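Local structure of peptidoglycan D,D-transpeptidase FtsI (Yersinia pestis, 6SYN) at residues M260-L263 with V267-E270; T253-V258 with V307-L312; T14-I19 with G136-F141. The protein probably cross-links peptidoglycan as a class B penicillin-binding protein, a D,D-transpeptidase whose active site is occupied here by a penicillin-derived ligand. All coordinates share one frame; numbering follows the deposited sequence.

In the fold
From the N terminus, contact 3 comes first: the extended loop 14-19, which leads into strand 19-20, meets helix 136-140 after 117 residues, closing a long loop within the N-terminal region that matches the dimerisation-domain family. Contact 2 opens next, in the transpeptidase domain, where the start of helix 255-264 packs on helix 306-314. Nested inside that loop, contact 1 folds the chain after helix 255-264 back onto the helix's last turns. Contacts 1 and 2 share this helix and touch through Leu312, whose CD2 lies 3.6 Å from Val268 CG1. Contact 3 stands apart, its centre about 44 Å from that of contact 2, on the opposite side of the chain's centre.

Contact 1: residues M260-L263 with V267-E270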
loop_
_atom_site.group_PDB
_atom_site.type_symbol
_atom_site.label_atom_id
_atom_site.label_comp_id
_atom_site.label_asym_id
_atom_site.label_seq_id
_atom_site.Cartn_x
_atom_site.Cartn_y
_atom_site.Cartn_z
ATOM N N MET A 260 4.721 20.136 -14.863
ATOM C CA MET A 260 3.387 20.389 -15.470
ATOM C C MET A 260 2.965 21.839 -15.198
ATOM O O MET A 260 2.622 22.545 -16.162
ATOM C CB MET A 260 2.334 19.417 -14.921
ATOM C CG MET A 260 2.441 18.022 -15.522
ATOM S SD MET A 260 1.484 16.770 -14.631
ATOM C CE MET A 260 1.977 15.294 -15.516
ATOM N N THR A 261 3.011 22.273 -13.940
ATOM C CA THR A 261 2.611 23.640 -13.515
ATOM C C THR A 261 3.426 24.675 -14.302
ATOM O O THR A 261 2.818 25.597 -14.866
ATOM C CB THR A 261 2.767 23.814 -11.999
ATOM O OG1 THR A 261 2.117 22.712 -11.366
ATOM C CG2 THR A 261 2.167 25.103 -11.482
ATOM N N ALA A 262 4.752 24.517 -14.333
ATOM C CA ALA A 262 5.712 25.472 -14.937
ATOM C C ALA A 262 5.452 25.604 -16.443
ATOM O O ALA A 262 5.550 26.730 -16.958
ATOM C CB ALA A 262 7.126 25.030 -14.651
ATOM N N LEU A 263 5.136 24.497 -17.120
ATOM C CA LEU A 263 4.752 24.494 -18.558
ATOM C C LEU A 263 3.478 25.334 -18.749
ATOM O O LEU A 263 3.506 26.251 -19.594
ATOM C CB LEU A 263 4.570 23.048 -19.037
ATOM C CG LEU A 263 5.855 22.228 -19.169
ATOM C CD1 LEU A 263 5.553 20.763 -19.438
ATOM C CD2 LEU A 263 6.746 22.780 -20.265
ATOM N N VAL A 267 6.408 29.443 -17.701
ATOM C CA VAL A 267 7.703 29.722 -17.013
ATOM C C VAL A 267 8.842 29.126 -17.853
ATOM O O VAL A 267 9.935 29.736 -17.896
ATOM C CB VAL A 267 7.671 29.163 -15.578
ATOM C CG1 VAL A 267 9.057 28.942 -14.994
ATOM C CG2 VAL A 267 6.840 30.048 -14.667
ATOM N N VAL A 268 8.585 27.982 -18.492
ATOM C CA VAL A 268 9.554 27.229 -19.346
ATOM C C VAL A 268 8.797 26.651 -20.547
ATOM O O VAL A 268 7.551 26.752 -20.580
ATOM C CB VAL A 268 10.266 26.101 -18.569
ATOM C CG1 VAL A 268 11.357 26.631 -17.654
ATOM C CG2 VAL A 268 9.289 25.235 -17.786
ATOM N N LYS A 269 9.547 26.063 -21.481
ATOM C CA LYS A 269 9.043 25.292 -22.646
ATOM C C LYS A 269 9.770 23.939 -22.662
ATOM O O LYS A 269 10.877 23.870 -22.102
ATOM C CB LYS A 269 9.250 26.133 -23.911
ATOM C CG LYS A 269 8.912 27.612 -23.742
ATOM C CD LYS A 269 8.671 28.378 -25.023
ATOM C CE LYS A 269 7.334 28.068 -25.665
ATOM N NZ LYS A 269 7.466 27.038 -26.721
ATOM N N GLU A 270 9.173 22.904 -23.263
ATOM C CA GLU A 270 9.693 21.505 -23.243
ATOM C C GLU A 270 11.220 21.488 -23.304
ATOM O O GLU A 270 11.843 20.784 -22.479
ATOM C CB GLU A 270 9.259 20.704 -24.467
ATOM C CG GLU A 270 7.793 20.344 -24.504
ATOM C CD GLU A 270 7.354 19.844 -25.870
ATOM O OE1 GLU A 270 7.997 20.232 -26.869
ATOM O OE2 GLU A 270 6.384 19.063 -25.934
#
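Ala262 and Val267 meet where helix 255-264 of the transpeptidase domain ends and the chain turns back along its last turn. The carbonyl O of Ala262 accepts the N-H of Val267, with 2.9 Å between Ala262 O and Val267 N and a bend at the hydrogen (139°). Beside this bond Ala262 CB lies 4.3 Å from Val267 CB. Ala262 presents just a methyl group, and the hollow beside it receives a branch of Val268: CG2 of Val268 sits 3.8 Å from CB of Ala262. That branch is held between its own backbone N and carbonyl carbon (chi1 -77° for CG1). Leu263 CD2 adds a second, looser contact with Val268 CG2 at 4.3 Å, roughly at a right angle to the first, so the methyl rests in the corner between the two residues.

Outside the pair, Leu312 of helix 306-314 packs on both Ala262 and Val268, and Glu270 OE2 is hydrogen-bonded to Thr411 of helix 406-416. Leu263 starts out pointing away from 267-270, yet its CD2 branch swings back against the backbone of Lys269 and Glu270, where Leu263 CD2 ends 3.9 Å from the backbone N of Glu270.

Contact 2: residues T253-V258 with V307-L312; sequences TVKPMV and VGVSKL
Val309 and Lys255 touch where two helices of the penicillin-binding transpeptidase fold pack, the first carrying the lysine of what fits the SxxK motif of this family, with Ser252 as its serine. Along 307-312, Val307 comes first and does not touch 253-258; Ser310 OG donates to Val307 O at 2.7 Å, and the same O accepts the N-H of Lys311. Val309 carries most of the contact. Its CG1 lies 3.6 Å from Lys255 CG, and CG2 is 3.7 Å from Lys255 CE, so the valine lies against the lysine's methylenes, the two side chains crossing at about a right angle. The lysine can offer this length because its chain is extended beyond CG (chi2 -177°, chi3 178°), carrying NZ past the valine to Ser304 OG and Asn306 OD1, beside the bound ligand. A purely apolar neighbour thus lines the stem of an amine that is gripped by polar groups at its tip.

Leu312, one turn on from Val309, closes the far end of the interface. Val258 points toward both: its CG1, anti to the backbone N, is 3.8 Å from Val309 O and 4.0 Å from CB of Leu312.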
loop_
_atom_site.group_PDB
_atom_site.type_symbol
_atom_site.label_atom_id
_atom_site.label_comp_id
_atom_site.label_asym_id
_atom_site.label_seq_id
_atom_site.Cartn_x
_atom_site.Cartn_y
_atom_site.Cartn_z
ATOM N N THR A 253 8.925 12.387 -5.971
ATOM C CA THR A 253 7.824 11.865 -6.772
ATOM C C THR A 253 6.850 12.980 -7.198
ATOM O O THR A 253 6.086 12.737 -8.150
ATOM C CB THR A 253 7.091 10.735 -6.033
ATOM O OG1 THR A 253 6.660 11.212 -4.758
ATOM C CG2 THR A 253 7.943 9.497 -5.849
ATOM N N VAL A 254 6.857 14.143 -6.531
ATOM C CA VAL A 254 5.994 15.322 -6.863
ATOM C C VAL A 254 6.436 15.967 -8.185
ATOM O O VAL A 254 5.573 16.581 -8.848
ATOM C CB VAL A 254 5.993 16.382 -5.744
ATOM C CG1 VAL A 254 5.374 15.852 -4.464
ATOM C CG2 VAL A 254 7.379 16.953 -5.484
ATOM N N LYS A 255 7.721 15.843 -8.542
ATOM C CA LYS A 255 8.420 16.680 -9.559
ATOM C C LYS A 255 7.686 16.684 -10.897
ATOM O O LYS A 255 7.685 17.711 -11.571
ATOM C CB LYS A 255 9.871 16.224 -9.741
ATOM C CG LYS A 255 10.792 16.597 -8.590
ATOM C CD LYS A 255 12.238 16.215 -8.810
ATOM C CE LYS A 255 13.129 16.646 -7.663
ATOM N NZ LYS A 255 14.415 15.914 -7.668
ATOM N N PRO A 256 7.080 15.565 -11.360
ATOM C CA PRO A 256 6.286 15.595 -12.590
ATOM C C PRO A 256 5.142 16.624 -12.566
ATOM O O PRO A 256 4.820 17.129 -13.622
ATOM C CB PRO A 256 5.764 14.157 -12.713
ATOM C CG PRO A 256 6.825 13.343 -12.009
ATOM C CD PRO A 256 7.213 14.203 -10.823
ATOM N N MET A 257 4.579 16.926 -11.391
ATOM C CA MET A 257 3.522 17.963 -11.239
ATOM C C MET A 257 4.150 19.364 -11.221
ATOM O O MET A 257 3.470 20.310 -11.653
ATOM C CB MET A 257 2.695 17.748 -9.970
ATOM C CG MET A 257 1.979 16.416 -9.945
ATOM S SD MET A 257 0.947 16.231 -8.475
ATOM C CE MET A 257 2.171 15.789 -7.242
ATOM N N VAL A 258 5.394 19.504 -10.762
ATOM C CA VAL A 258 6.103 20.820 -10.788
ATOM C C VAL A 258 6.349 21.203 -12.250
ATOM O O VAL A 258 6.081 22.366 -12.618
ATOM C CB VAL A 258 7.423 20.810 -9.998
ATOM C CG1 VAL A 258 8.112 22.166 -10.074
ATOM C CG2 VAL A 258 7.227 20.387 -8.549
ATOM N N VAL A 307 17.586 21.593 -7.630
ATOM C CA VAL A 307 17.818 23.006 -8.062
ATOM C C VAL A 307 16.831 23.321 -9.192
ATOM O O VAL A 307 16.153 24.372 -9.112
ATOM C CB VAL A 307 19.274 23.252 -8.509
ATOM C CG1 VAL A 307 19.409 24.540 -9.308
ATOM C CG2 VAL A 307 20.242 23.255 -7.335
ATOM N N GLY A 308 16.781 22.434 -10.197
ATOM C CA GLY A 308 15.887 22.499 -11.369
ATOM C C GLY A 308 14.458 22.821 -10.975
ATOM O O GLY A 308 13.945 23.848 -11.456
ATOM N N VAL A 309 13.853 21.998 -10.110
ATOM C CA VAL A 309 12.423 22.127 -9.683
ATOM C C VAL A 309 12.272 23.308 -8.712
ATOM O O VAL A 309 11.188 23.928 -8.722
ATOM C CB VAL A 309 11.848 20.828 -9.073
ATOM C CG1 VAL A 309 11.737 19.722 -10.111
ATOM C CG2 VAL A 309 12.622 20.346 -7.854
ATOM N N SER A 310 13.286 23.597 -7.892
ATOM C CA SER A 310 13.275 24.750 -6.951
ATOM C C SER A 310 13.188 26.046 -7.761
ATOM O O SER A 310 12.448 26.961 -7.353
ATOM C CB SER A 310 14.478 24.763 -6.041
ATOM O OG SER A 310 15.593 25.359 -6.692
ATOM N N LYS A 311 13.917 26.120 -8.873
ATOM C CA LYS A 311 13.924 27.326 -9.740
ATOM C C LYS A 311 12.558 27.455 -10.425
ATOM O O LYS A 311 12.122 28.606 -10.622
ATOM C CB LYS A 311 15.109 27.294 -10.710
ATOM C CG LYS A 311 16.421 27.755 -10.088
ATOM C CD LYS A 311 17.628 27.581 -10.972
ATOM C CE LYS A 311 18.889 28.136 -10.341
ATOM N NZ LYS A 311 19.920 28.461 -11.357
ATOM N N LEU A 312 11.894 26.333 -10.737
ATOM C CA LEU A 312 10.563 26.317 -11.413
ATOM C C LEU A 312 9.479 26.784 -10.432
ATOM O O LEU A 312 8.664 27.643 -10.817
ATOM C CB LEU A 312 10.263 24.912 -11.951
ATOM C CG LEU A 312 11.168 24.409 -13.078
ATOM C CD1 LEU A 312 10.742 23.019 -13.535
ATOM C CD2 LEU A 312 11.185 25.375 -14.257
#

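Contact 3: residues T14-I19 with G136-F141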
loop_
_atom_site.group_PDB
_atom_site.type_symbol
_atom_site.label_atom_id
_atom_site.label_comp_id
_atom_site.label_asym_id
_atom_site.label_seq_id
_atom_site.Cartn_x
_atom_site.Cartn_y
_atom_site.Cartn_z
ATOM N N THR A 14 -21.718 -17.251 13.213
ATOM C CA THR A 14 -22.630 -17.681 12.113
ATOM C C THR A 14 -22.064 -17.248 10.752
ATOM O O THR A 14 -21.237 -16.315 10.722
ATOM C CB THR A 14 -24.042 -17.108 12.303
ATOM O OG1 THR A 14 -23.986 -15.713 12.001
ATOM C CG2 THR A 14 -24.596 -17.310 13.697
ATOM N N ALA A 15 -22.526 -17.883 9.671
ATOM C CA ALA A 15 -22.042 -17.687 8.283
ATOM C C ALA A 15 -22.258 -16.232 7.841
ATOM O O ALA A 15 -23.287 -15.632 8.220
ATOM C CB ALA A 15 -22.727 -18.659 7.351
ATOM N N ARG A 16 -21.301 -15.699 7.073
ATOM C CA ARG A 16 -21.285 -14.320 6.510
ATOM C C ARG A 16 -21.306 -14.422 4.981
ATOM O O ARG A 16 -20.942 -15.494 4.456
ATOM C CB ARG A 16 -20.026 -13.568 6.962
ATOM C CG ARG A 16 -19.889 -13.388 8.469
ATOM C CD ARG A 16 -18.470 -13.045 8.897
ATOM N NE ARG A 16 -17.971 -11.812 8.298
ATOM C CZ ARG A 16 -18.265 -10.579 8.714
ATOM N NH1 ARG A 16 -19.071 -10.387 9.748
ATOM N NH2 ARG A 16 -17.752 -9.533 8.090
ATOM N N GLY A 17 -21.697 -13.347 4.293
ATOM C CA GLY A 17 -21.592 -13.228 2.825
ATOM C C GLY A 17 -20.173 -13.499 2.353
ATOM O O GLY A 17 -19.252 -13.363 3.162
ATOM N N MET A 18 -19.997 -13.867 1.086
ATOM C CA MET A 18 -18.681 -14.281 0.535
ATOM C C MET A 18 -18.001 -13.085 -0.147
ATOM O O MET A 18 -18.640 -12.446 -1.016
ATOM C CB MET A 18 -18.847 -15.416 -0.476
ATOM C CG MET A 18 -17.559 -16.145 -0.746
ATOM S SD MET A 18 -17.670 -17.148 -2.233
ATOM C CE MET A 18 -17.364 -15.901 -3.483
ATOM N N ILE A 19 -16.743 -12.813 0.223
ATOM C CA ILE A 19 -15.887 -11.779 -0.431
ATOM C C ILE A 19 -15.062 -12.463 -1.522
ATOM O O ILE A 19 -14.311 -13.406 -1.199
ATOM C CB ILE A 19 -14.979 -11.044 0.574
ATOM C CG1 ILE A 19 -15.736 -10.626 1.839
ATOM C CG2 ILE A 19 -14.308 -9.862 -0.112
ATOM C CD1 ILE A 19 -14.875 -9.967 2.892
ATOM N N GLY A 136 -10.270 -3.932 8.058
ATOM C CA GLY A 136 -10.354 -3.960 6.587
ATOM C C GLY A 136 -11.783 -4.042 6.084
ATOM O O GLY A 136 -12.705 -3.544 6.763
ATOM N N VAL A 137 -11.945 -4.652 4.912
ATOM C CA VAL A 137 -13.253 -4.868 4.234
ATOM C C VAL A 137 -14.190 -5.615 5.189
ATOM O O VAL A 137 -15.372 -5.234 5.268
ATOM C CB VAL A 137 -13.052 -5.604 2.896
ATOM C CG1 VAL A 137 -14.168 -6.590 2.603
ATOM C CG2 VAL A 137 -12.883 -4.616 1.753
ATOM N N GLU A 138 -13.675 -6.630 5.887
ATOM C CA GLU A 138 -14.452 -7.476 6.834
ATOM C C GLU A 138 -15.197 -6.556 7.816
ATOM O O GLU A 138 -16.415 -6.751 7.988
ATOM C CB GLU A 138 -13.525 -8.490 7.512
ATOM C CG GLU A 138 -14.234 -9.727 8.033
ATOM C CD GLU A 138 -14.638 -10.752 6.986
ATOM O OE1 GLU A 138 -15.725 -10.594 6.407
ATOM O OE2 GLU A 138 -13.880 -11.716 6.769
ATOM N N LYS A 139 -14.518 -5.562 8.395
ATOM C CA LYS A 139 -15.176 -4.520 9.232
ATOM C C LYS A 139 -15.994 -3.591 8.327
ATOM O O LYS A 139 -17.212 -3.469 8.551
ATOM C CB LYS A 139 -14.181 -3.679 10.039
ATOM C CG LYS A 139 -14.755 -2.353 10.528
ATOM C CD LYS A 139 -14.334 -1.922 11.920
ATOM C CE LYS A 139 -15.486 -1.333 12.712
ATOM N NZ LYS A 139 -15.042 -0.773 14.011
ATOM N N SER A 140 -15.329 -2.968 7.351
ATOM C CA SER A 140 -15.842 -1.874 6.481
ATOM C C SER A 140 -17.231 -2.203 5.912
ATOM O O SER A 140 -18.036 -1.268 5.760
ATOM C CB SER A 140 -14.855 -1.593 5.378
ATOM O OG SER A 140 -15.254 -0.477 4.604
ATOM N N PHE A 141 -17.490 -3.472 5.591
ATOM C CA PHE A 141 -18.766 -3.963 5.008
ATOM C C PHE A 141 -19.447 -4.960 5.958
ATOM O O PHE A 141 -20.239 -5.792 5.466
ATOM C CB PHE A 141 -18.501 -4.624 3.651
ATOM C CG PHE A 141 -18.246 -3.668 2.516
ATOM C CD1 PHE A 141 -19.300 -3.160 1.772
ATOM C CD2 PHE A 141 -16.958 -3.281 2.185
ATOM C CE1 PHE A 141 -19.070 -2.286 0.720
ATOM C CE2 PHE A 141 -16.731 -2.400 1.139
ATOM C CZ PHE A 141 -17.786 -1.903 0.408
#
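Arg16 turns the NE and NH2 side of its guanidinium to Glu138, and both nitrogens converge on a single oxygen. NH2 lies 2.8 Å from Glu138 OE1, and NE is 3.2 Å from the same OE1, together making a salt bridge. The oxygen sits at the edge of the guanidinium, near its plane, but the carboxylate is turned almost perpendicular, the two planes 85° apart. Both nitrogens reach OE1 from one face of the carboxylate: NE from well above its plane, NH2 on the anti side and less steeply tilted. A bend at chi3 (60°) brings the arginine's head round to this position, and NH2 also makes a weak bond to the backbone O of Glu138, at 3.1 Å.

Both charged groups have further partners. Arg16 NH1 forms a salt bridge with Asp142, while OE2 of Glu138 is held by Arg112 and the hydroxyl of Tyr114. Two arginines on one buried glutamate would be expected to stabilise its negative charge.

Next to the ion pair the contact turns apolar. Ile19 points its CD1 at the helix, and its tip meets that of Val137, CD1 to CG1 at 3.5 Å; the same CD1 lies 3.7 Å from Glu138 OE1, so an apolar methyl borders the carboxylate oxygen. Leu145 of helix 142-145 packs on Arg16, Ile19 and Glu138 alike, and Ala28 of strand 26-38 touches Ile19 and Glu138. The arrangement is a buried salt-bridge network with a small hydrophobic base, joining the loop that enters strand 19-20 of the mixed sheet to the short helix 136-140 in the N-terminal region of this class B penicillin-binding protein.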